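Local atomic coordinates of putative pneumococcal surface protein (Streptococcus pneumoniae, PDB entry 4CNL), a protein that binds choline through a repeat-built domain and so probably attaches to the choline-bearing teichoic acids of the pneumococcal cell wall. Residues W66-Y71 against L95-Y101; W146-Y151 against V164-Y169. One frame throughout, in Å; residues are numbered along the deposited sequence.

Overall arrangement
Both contacts set a short beta hairpin, turned by a type II' bend, against a turn-forming segment further along the chain, and both build a choline pocket in the angle between a tryptophan and a tyrosine ring. Contact 1 lies near the middle of the elongated chain, its centre about 7 Å from the chain centre, and is partly buried; contact 2 is a surface contact about 33 Å out, toward the C-terminal end. Their centres are about 39 Å apart and they do not touch. In 66-71/95-101 backbone oxygens, waters and apolar packing do the joining, whereas 146-151/164-169 relies on an indole-carboxylate hydrogen bond and an edge-to-face ring pair.

Contact 1: W66-Y71 against L95-Y101; sequences WQGAYY and LKSDGSY. With CHT (choline ion), chain G; CHT (choline ion), chain H; SO4 (sulfate ion), chain K.
W66 and Y101 meet at about a right angle, CZ3 of the indole lying 3.8 Å from CD1 of Y101, and a choline (chain G) sits in the corner they make. Its C5 rests over one indole face, its quaternary N1 over a face of the Y101 ring, and its O6 donates to the carbonyl O of G68 at 2.7 Å. Y71 CD1 backs the opposite indole face, while L95 CD1 packs on W66 CZ3 at 3.8 Å. Y101 reaches the choline with chi1 at 67°, which holds its CG between backbone N and carbonyl carbon. The backbone link across the contact is modest: Y101 N gives a weak hydrogen bond to A69 O (3.1 Å), and S100 CA makes a CA-H...O contact with that same oxygen.

Y70 lies against the K96-G99 type I turn, with D98 O at its ring edge, and carries a second choline (chain H) over one face. One water links Y70 OH to D98 O; another accepts a hydrogen bond from Y71 N and donates one to G99 O. Behind this, D98 OD1 accepts from S100 N, forming an Asx turn, and from S100 OG, both from the same face of the carboxylate. Outside the segments, Y93 meets W66 edge-to-face and M78 touches Y70. One hairpin thus serves two choline sites, and the aromatic faces of W66, Y70 and Y101 around the choline headgroups are consistent with recognition by cation-pi and apolar contact, joined at the chain G site by the hydrogen bond to G68.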
loop_
_atom_site.group_PDB
_atom_site.type_symbol
_atom_site.label_atom_id
_atom_site.label_comp_id
_atom_site.label_asym_id
_atom_site.label_seq_id
_atom_site.Cartn_x
_atom_site.Cartn_y
_atom_site.Cartn_z
ATOM N N TRP A 66 -6.574 -5.802 -4.222
ATOM C CA TRP A 66 -6.961 -4.425 -4.474
ATOM C C TRP A 66 -8.423 -4.322 -4.893
ATOM O O TRP A 66 -8.939 -5.169 -5.621
ATOM C CB TRP A 66 -6.057 -3.812 -5.548
ATOM C CG TRP A 66 -4.636 -3.698 -5.094
ATOM C CD1 TRP A 66 -3.648 -4.629 -5.238
ATOM C CD2 TRP A 66 -4.051 -2.597 -4.384
ATOM N NE1 TRP A 66 -2.481 -4.173 -4.671
ATOM C CE2 TRP A 66 -2.701 -2.927 -4.142
ATOM C CE3 TRP A 66 -4.542 -1.366 -3.934
ATOM C CZ2 TRP A 66 -1.829 -2.067 -3.473
ATOM C CZ3 TRP A 66 -3.673 -0.506 -3.272
ATOM C CH2 TRP A 66 -2.332 -0.865 -3.051
ATOM N N GLN A 67 -9.097 -3.299 -4.385
ATOM C CA GLN A 67 -10.377 -2.882 -4.918
ATOM C C GLN A 67 -10.253 -1.393 -5.206
ATOM O O GLN A 67 -10.269 -0.562 -4.294
ATOM C CB GLN A 67 -11.526 -3.181 -3.946
ATOM C CG GLN A 67 -12.878 -2.699 -4.436
ATOM C CD GLN A 67 -13.323 -3.396 -5.709
ATOM O OE1 GLN A 67 -12.956 -4.546 -5.970
ATOM N NE2 GLN A 67 -14.112 -2.701 -6.511
ATOM N N GLY A 68 -10.110 -1.062 -6.483
ATOM C CA GLY A 68 -9.770 0.296 -6.855
ATOM C C GLY A 68 -8.434 0.643 -6.223
ATOM O O GLY A 68 -7.481 -0.140 -6.292
ATOM N N ALA A 69 -8.390 1.804 -5.578
ATOM C CA ALA A 69 -7.183 2.321 -4.947
ATOM C C ALA A 69 -6.973 1.765 -3.543
ATOM O O ALA A 69 -6.056 2.180 -2.830
ATOM C CB ALA A 69 -7.250 3.834 -4.894
ATOM N N TYR A 70 -7.833 0.829 -3.148
ATOM C CA TYR A 70 -7.889 0.349 -1.768
ATOM C C TYR A 70 -7.359 -1.075 -1.644
ATOM O O TYR A 70 -7.529 -1.882 -2.549
ATOM C CB TYR A 70 -9.334 0.433 -1.260
ATOM C CG TYR A 70 -9.891 1.829 -1.377
ATOM C CD1 TYR A 70 -9.506 2.820 -0.486
ATOM C CD2 TYR A 70 -10.782 2.165 -2.391
ATOM C CE1 TYR A 70 -9.990 4.103 -0.591
ATOM C CE2 TYR A 70 -11.278 3.458 -2.501
ATOM C CZ TYR A 70 -10.873 4.419 -1.595
ATOM O OH TYR A 70 -11.347 5.708 -1.680
ATOM N N TYR A 71 -6.697 -1.381 -0.531
ATOM C CA TYR A 71 -6.148 -2.713 -0.347
ATOM C C TYR A 71 -6.804 -3.443 0.821
ATOM O O TYR A 71 -6.855 -2.931 1.937
ATOM C CB TYR A 71 -4.624 -2.643 -0.131
ATOM C CG TYR A 71 -3.963 -4.009 -0.134
ATOM C CD1 TYR A 71 -3.694 -4.657 -1.332
ATOM C CD2 TYR A 71 -3.619 -4.644 1.051
ATOM C CE1 TYR A 71 -3.107 -5.902 -1.356
ATOM C CE2 TYR A 71 -3.028 -5.899 1.044
ATOM C CZ TYR A 71 -2.780 -6.523 -0.170
ATOM O OH TYR A 71 -2.193 -7.769 -0.194
ATOM N N LEU A 95 -0.834 2.705 2.317
ATOM C CA LEU A 95 -2.204 3.148 2.197
ATOM C C LEU A 95 -2.418 4.335 3.119
ATOM O O LEU A 95 -2.167 4.250 4.313
ATOM C CB LEU A 95 -3.177 2.019 2.538
ATOM C CG LEU A 95 -3.228 0.822 1.577
ATOM C CD1 LEU A 95 -3.371 1.233 0.113
ATOM C CD2 LEU A 95 -2.065 -0.145 1.784
ATOM N N LYS A 96 -2.858 5.444 2.543
ATOM C CA LYS A 96 -3.090 6.670 3.294
ATOM C C LYS A 96 -4.259 6.490 4.263
ATOM O O LYS A 96 -4.980 5.497 4.184
ATOM C CB LYS A 96 -3.348 7.821 2.328
ATOM C CG LYS A 96 -2.170 8.085 1.398
ATOM C CD LYS A 96 -2.463 9.258 0.488
ATOM C CE LYS A 96 -3.305 8.843 -0.695
ATOM N NZ LYS A 96 -4.056 10.002 -1.251
ATOM N N SER A 97 -4.433 7.434 5.187
ATOM C CA SER A 97 -5.508 7.312 6.174
ATOM C C SER A 97 -6.882 7.287 5.516
ATOM O O SER A 97 -7.830 6.749 6.081
ATOM C CB SER A 97 -5.432 8.441 7.209
ATOM O OG SER A 97 -5.039 9.674 6.618
ATOM N N ASP A 98 -6.995 7.840 4.309
ATOM C CA ASP A 98 -8.255 7.750 3.580
ATOM C C ASP A 98 -8.406 6.417 2.846
ATOM O O ASP A 98 -9.431 6.166 2.215
ATOM C CB ASP A 98 -8.398 8.917 2.591
ATOM C CG ASP A 98 -7.408 8.847 1.425
ATOM O OD1 ASP A 98 -6.510 7.980 1.423
ATOM O OD2 ASP A 98 -7.520 9.689 0.506
ATOM N N GLY A 99 -7.383 5.566 2.921
ATOM C CA GLY A 99 -7.458 4.248 2.314
ATOM C C GLY A 99 -6.761 4.099 0.972
ATOM O O GLY A 99 -6.307 3.009 0.631
ATOM N N SER A 100 -6.665 5.182 0.203
ATOM C CA SER A 100 -6.105 5.089 -1.150
ATOM C C SER A 100 -4.579 5.035 -1.118
ATOM O O SER A 100 -3.943 5.676 -0.282
ATOM C CB SER A 100 -6.586 6.267 -1.999
ATOM O OG SER A 100 -6.085 7.488 -1.483
ATOM N N TYR A 101 -3.980 4.288 -2.042
ATOM C CA TYR A 101 -2.531 4.098 -1.986
ATOM C C TYR A 101 -1.789 5.374 -2.375
ATOM O O TYR A 101 -2.254 6.141 -3.228
ATOM C CB TYR A 101 -2.101 2.924 -2.872
ATOM C CG TYR A 101 -2.272 3.117 -4.357
ATOM C CD1 TYR A 101 -3.484 2.840 -4.981
ATOM C CD2 TYR A 101 -1.204 3.522 -5.153
ATOM C CE1 TYR A 101 -3.643 2.992 -6.346
ATOM C CE2 TYR A 101 -1.359 3.672 -6.513
ATOM C CZ TYR A 101 -2.572 3.408 -7.109
ATOM O OH TYR A 101 -2.718 3.556 -8.479
HETATM C C4 CHT G . -4.607 -0.264 -8.312
HETATM C C5 CHT G . -3.624 -0.677 -7.219
HETATM C C6 CHT G . -1.313 -0.925 -6.757
HETATM C C7 CHT G . -2.285 -2.000 -8.607
HETATM C C8 CHT G . -2.016 0.345 -8.600
HETATM O O6 CHT G . -5.796 -1.036 -8.212
HETATM N N1 CHT G . -2.304 -0.813 -7.796
HETATM C C4 CHT H . -14.908 4.688 -0.642
HETATM C C5 CHT H . -14.055 4.700 0.629
HETATM C C6 CHT H . -13.420 3.440 2.523
HETATM C C7 CHT H . -15.474 3.019 1.460
HETATM C C8 CHT H . -13.456 2.421 0.406
HETATM O O6 CHT H . -14.718 5.896 -1.370
HETATM N N1 CHT H . -14.099 3.391 1.253
HETATM S S SO4 K . -1.616 9.322 6.482
HETATM O O1 SO4 K . -2.688 9.652 7.418
HETATM O O2 SO4 K . -0.855 8.184 6.992
HETATM O O3 SO4 K . -2.137 9.044 5.155
HETATM O O4 SO4 K . -0.764 10.506 6.386
HETATM O O HOH W 1 -10.426 7.551 -0.028
HETATM O O HOH W 2 -6.768 0.573 1.518
#

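Contact 2: W146-Y151 against V164-Y169; sequences WQGNYY and VDGGRY. With CHT (choline ion), chain E; CHT (choline ion), chain C.
The hairpin 146-151, closed by a type II' turn from Q147 to Y150, faces the type I' turn D165-R168, with V164 and Y151 nearest in backbone at 7.4 Å between CA atoms. R168 and Y169 both stand opposite V164, a classic beta bulge. Across the gap W146 NE1 donates to D165 OD2 at 2.9 Å, nearly straight (165°); the oxygen lies in the indole plane, yet the N-H arrives from above the carboxylate plane. R168 grips D165 side-on, NE to the backbone O and NH2 in a salt bridge to OD1 (2.8 Å), which probably steadies the carboxylate for W146.

The indole edge points at the face of Y169, with W146 CZ2 3.6 Å from Y169 CB. In the corner formed by these two rings lies the choline of chain E, in a pocket of the choline-binding repeat that G148, N149 and W177 complete; its C7 sits over a face of each ring. The other indole face is backed by Y151 CD1. V164 CB makes an off-centre CH-pi contact with the Y151 ring, swung by a chi1 of -173° to lie over V164 and D165, and V164 CG2 touches W146 CZ2 at 3.7 Å. A water bridges Y151 OH to D165 OD1.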
loop_
_atom_site.group_PDB
_atom_site.type_symbol
_atom_site.label_atom_id
_atom_site.label_comp_id
_atom_site.label_asym_id
_atom_site.label_seq_id
_atom_site.Cartn_x
_atom_site.Cartn_y
_atom_site.Cartn_z
ATOM N N TRP A 146 27.928 7.727 0.228
ATOM C CA TRP A 146 28.160 7.355 -1.155
ATOM C C TRP A 146 27.292 6.185 -1.556
ATOM O O TRP A 146 27.031 5.286 -0.749
ATOM C CB TRP A 146 29.628 6.998 -1.384
ATOM C CG TRP A 146 30.525 8.157 -1.239
ATOM C CD1 TRP A 146 31.118 8.606 -0.095
ATOM C CD2 TRP A 146 30.945 9.037 -2.283
ATOM N NE1 TRP A 146 31.876 9.719 -0.361
ATOM C CE2 TRP A 146 31.786 10.004 -1.699
ATOM C CE3 TRP A 146 30.690 9.097 -3.659
ATOM C CZ2 TRP A 146 32.375 11.029 -2.441
ATOM C CZ3 TRP A 146 31.259 10.113 -4.393
ATOM C CH2 TRP A 146 32.108 11.062 -3.784
ATOM N N GLN A 147 26.829 6.217 -2.799
ATOM C CA GLN A 147 26.285 5.034 -3.461
ATOM C C GLN A 147 27.085 4.867 -4.734
ATOM O O GLN A 147 26.908 5.620 -5.695
ATOM C CB GLN A 147 24.783 5.178 -3.744
ATOM C CG GLN A 147 24.191 4.046 -4.576
ATOM C CD GLN A 147 24.366 2.679 -3.939
ATOM O OE1 GLN A 147 24.449 2.547 -2.709
ATOM N NE2 GLN A 147 24.415 1.647 -4.778
ATOM N N GLY A 148 28.002 3.906 -4.729
ATOM C CA GLY A 148 28.958 3.793 -5.816
ATOM C C GLY A 148 29.763 5.075 -5.890
ATOM O O GLY A 148 30.274 5.549 -4.875
ATOM N N ASN A 149 29.848 5.645 -7.091
ATOM C CA ASN A 149 30.625 6.862 -7.325
ATOM C C ASN A 149 29.800 8.133 -7.218
ATOM O O ASN A 149 30.238 9.215 -7.634
ATOM C CB ASN A 149 31.280 6.798 -8.699
ATOM C CG ASN A 149 32.201 5.606 -8.837
ATOM O OD1 ASN A 149 33.111 5.422 -8.030
ATOM N ND2 ASN A 149 31.959 4.781 -9.847
ATOM N N TYR A 150 28.594 7.999 -6.667
ATOM C CA TYR A 150 27.717 9.138 -6.461
ATOM C C TYR A 150 27.563 9.439 -4.988
ATOM O O TYR A 150 27.590 8.530 -4.158
ATOM C CB TYR A 150 26.335 8.876 -7.056
ATOM C CG TYR A 150 26.363 8.577 -8.524
ATOM C CD1 TYR A 150 26.416 9.614 -9.451
ATOM C CD2 TYR A 150 26.341 7.263 -8.993
ATOM C CE1 TYR A 150 26.448 9.354 -10.805
ATOM C CE2 TYR A 150 26.376 6.994 -10.353
ATOM C CZ TYR A 150 26.425 8.042 -11.248
ATOM O OH TYR A 150 26.455 7.788 -12.597
ATOM N N TYR A 151 27.371 10.712 -4.664
ATOM C CA TYR A 151 27.216 11.107 -3.269
ATOM C C TYR A 151 25.848 11.686 -3.011
ATOM O O TYR A 151 25.420 12.619 -3.696
ATOM C CB TYR A 151 28.272 12.134 -2.875
ATOM C CG TYR A 151 28.281 12.463 -1.398
ATOM C CD1 TYR A 151 28.886 11.597 -0.485
ATOM C CD2 TYR A 151 27.720 13.638 -0.919
ATOM C CE1 TYR A 151 28.907 11.886 0.867
ATOM C CE2 TYR A 151 27.744 13.941 0.447
ATOM C CZ TYR A 151 28.343 13.056 1.323
ATOM O OH TYR A 151 28.373 13.347 2.666
ATOM N N VAL A 164 32.325 17.392 -1.903
ATOM C CA VAL A 164 31.456 16.692 -0.959
ATOM C C VAL A 164 32.236 15.858 0.042
ATOM O O VAL A 164 33.435 15.617 -0.137
ATOM C CB VAL A 164 30.478 15.738 -1.682
ATOM C CG1 VAL A 164 29.624 16.492 -2.706
ATOM C CG2 VAL A 164 31.236 14.600 -2.344
ATOM N N ASP A 165 31.527 15.399 1.075
ATOM C CA ASP A 165 32.046 14.445 2.056
ATOM C C ASP A 165 33.235 15.046 2.800
ATOM O O ASP A 165 34.376 14.613 2.627
ATOM C CB ASP A 165 32.432 13.132 1.367
ATOM C CG ASP A 165 32.727 12.023 2.345
ATOM O OD1 ASP A 165 32.521 12.224 3.561
ATOM O OD2 ASP A 165 33.153 10.938 1.891
ATOM N N GLY A 166 32.951 16.052 3.624
ATOM C CA GLY A 166 33.986 16.764 4.353
ATOM C C GLY A 166 34.870 17.551 3.413
ATOM O O GLY A 166 36.049 17.776 3.700
ATOM N N GLY A 167 34.305 17.945 2.272
ATOM C CA GLY A 167 35.034 18.690 1.261
ATOM C C GLY A 167 36.235 17.971 0.663
ATOM O O GLY A 167 37.173 18.622 0.191
ATOM N N ARG A 168 36.214 16.638 0.677
ATOM C CA ARG A 168 37.370 15.852 0.243
ATOM C C ARG A 168 37.308 15.385 -1.210
ATOM O O ARG A 168 38.346 15.127 -1.823
ATOM C CB ARG A 168 37.546 14.633 1.156
ATOM C CG ARG A 168 37.992 15.010 2.557
ATOM C CD ARG A 168 38.005 13.810 3.468
ATOM N NE ARG A 168 36.636 13.340 3.738
ATOM C CZ ARG A 168 36.356 12.270 4.474
ATOM N NH1 ARG A 168 37.346 11.563 4.995
ATOM N NH2 ARG A 168 35.093 11.903 4.687
ATOM N N TYR A 169 36.097 15.265 -1.755
ATOM C CA TYR A 169 35.911 14.652 -3.067
ATOM C C TYR A 169 35.153 15.575 -3.997
ATOM O O TYR A 169 34.163 16.190 -3.590
ATOM C CB TYR A 169 35.141 13.337 -2.949
ATOM C CG TYR A 169 35.838 12.266 -2.158
ATOM C CD1 TYR A 169 36.722 11.393 -2.780
ATOM C CD2 TYR A 169 35.609 12.116 -0.798
ATOM C CE1 TYR A 169 37.367 10.404 -2.068
ATOM C CE2 TYR A 169 36.250 11.122 -0.076
ATOM C CZ TYR A 169 37.128 10.270 -0.721
ATOM O OH TYR A 169 37.784 9.276 -0.027
HETATM C C4 CHT E . 34.779 7.368 -1.242
HETATM C C5 CHT E . 33.845 6.627 -2.189
HETATM C C6 CHT E . 33.208 6.519 -4.451
HETATM C C7 CHT E . 34.462 8.351 -3.648
HETATM C C8 CHT E . 35.460 6.220 -3.827
HETATM O O6 CHT E . 34.399 7.049 0.089
HETATM N N1 CHT E . 34.242 6.932 -3.539
HETATM C C4 CHT C . 22.754 5.628 -11.431
HETATM C C5 CHT C . 22.912 6.922 -12.216
HETATM C C6 CHT C . 20.787 7.798 -11.617
HETATM C C7 CHT C . 22.673 8.232 -10.234
HETATM C C8 CHT C . 22.511 9.199 -12.337
HETATM O O6 CHT C . 21.688 4.869 -11.992
HETATM N N1 CHT C . 22.207 8.017 -11.585
HETATM O O HOH W 3 29.809 11.718 4.765
#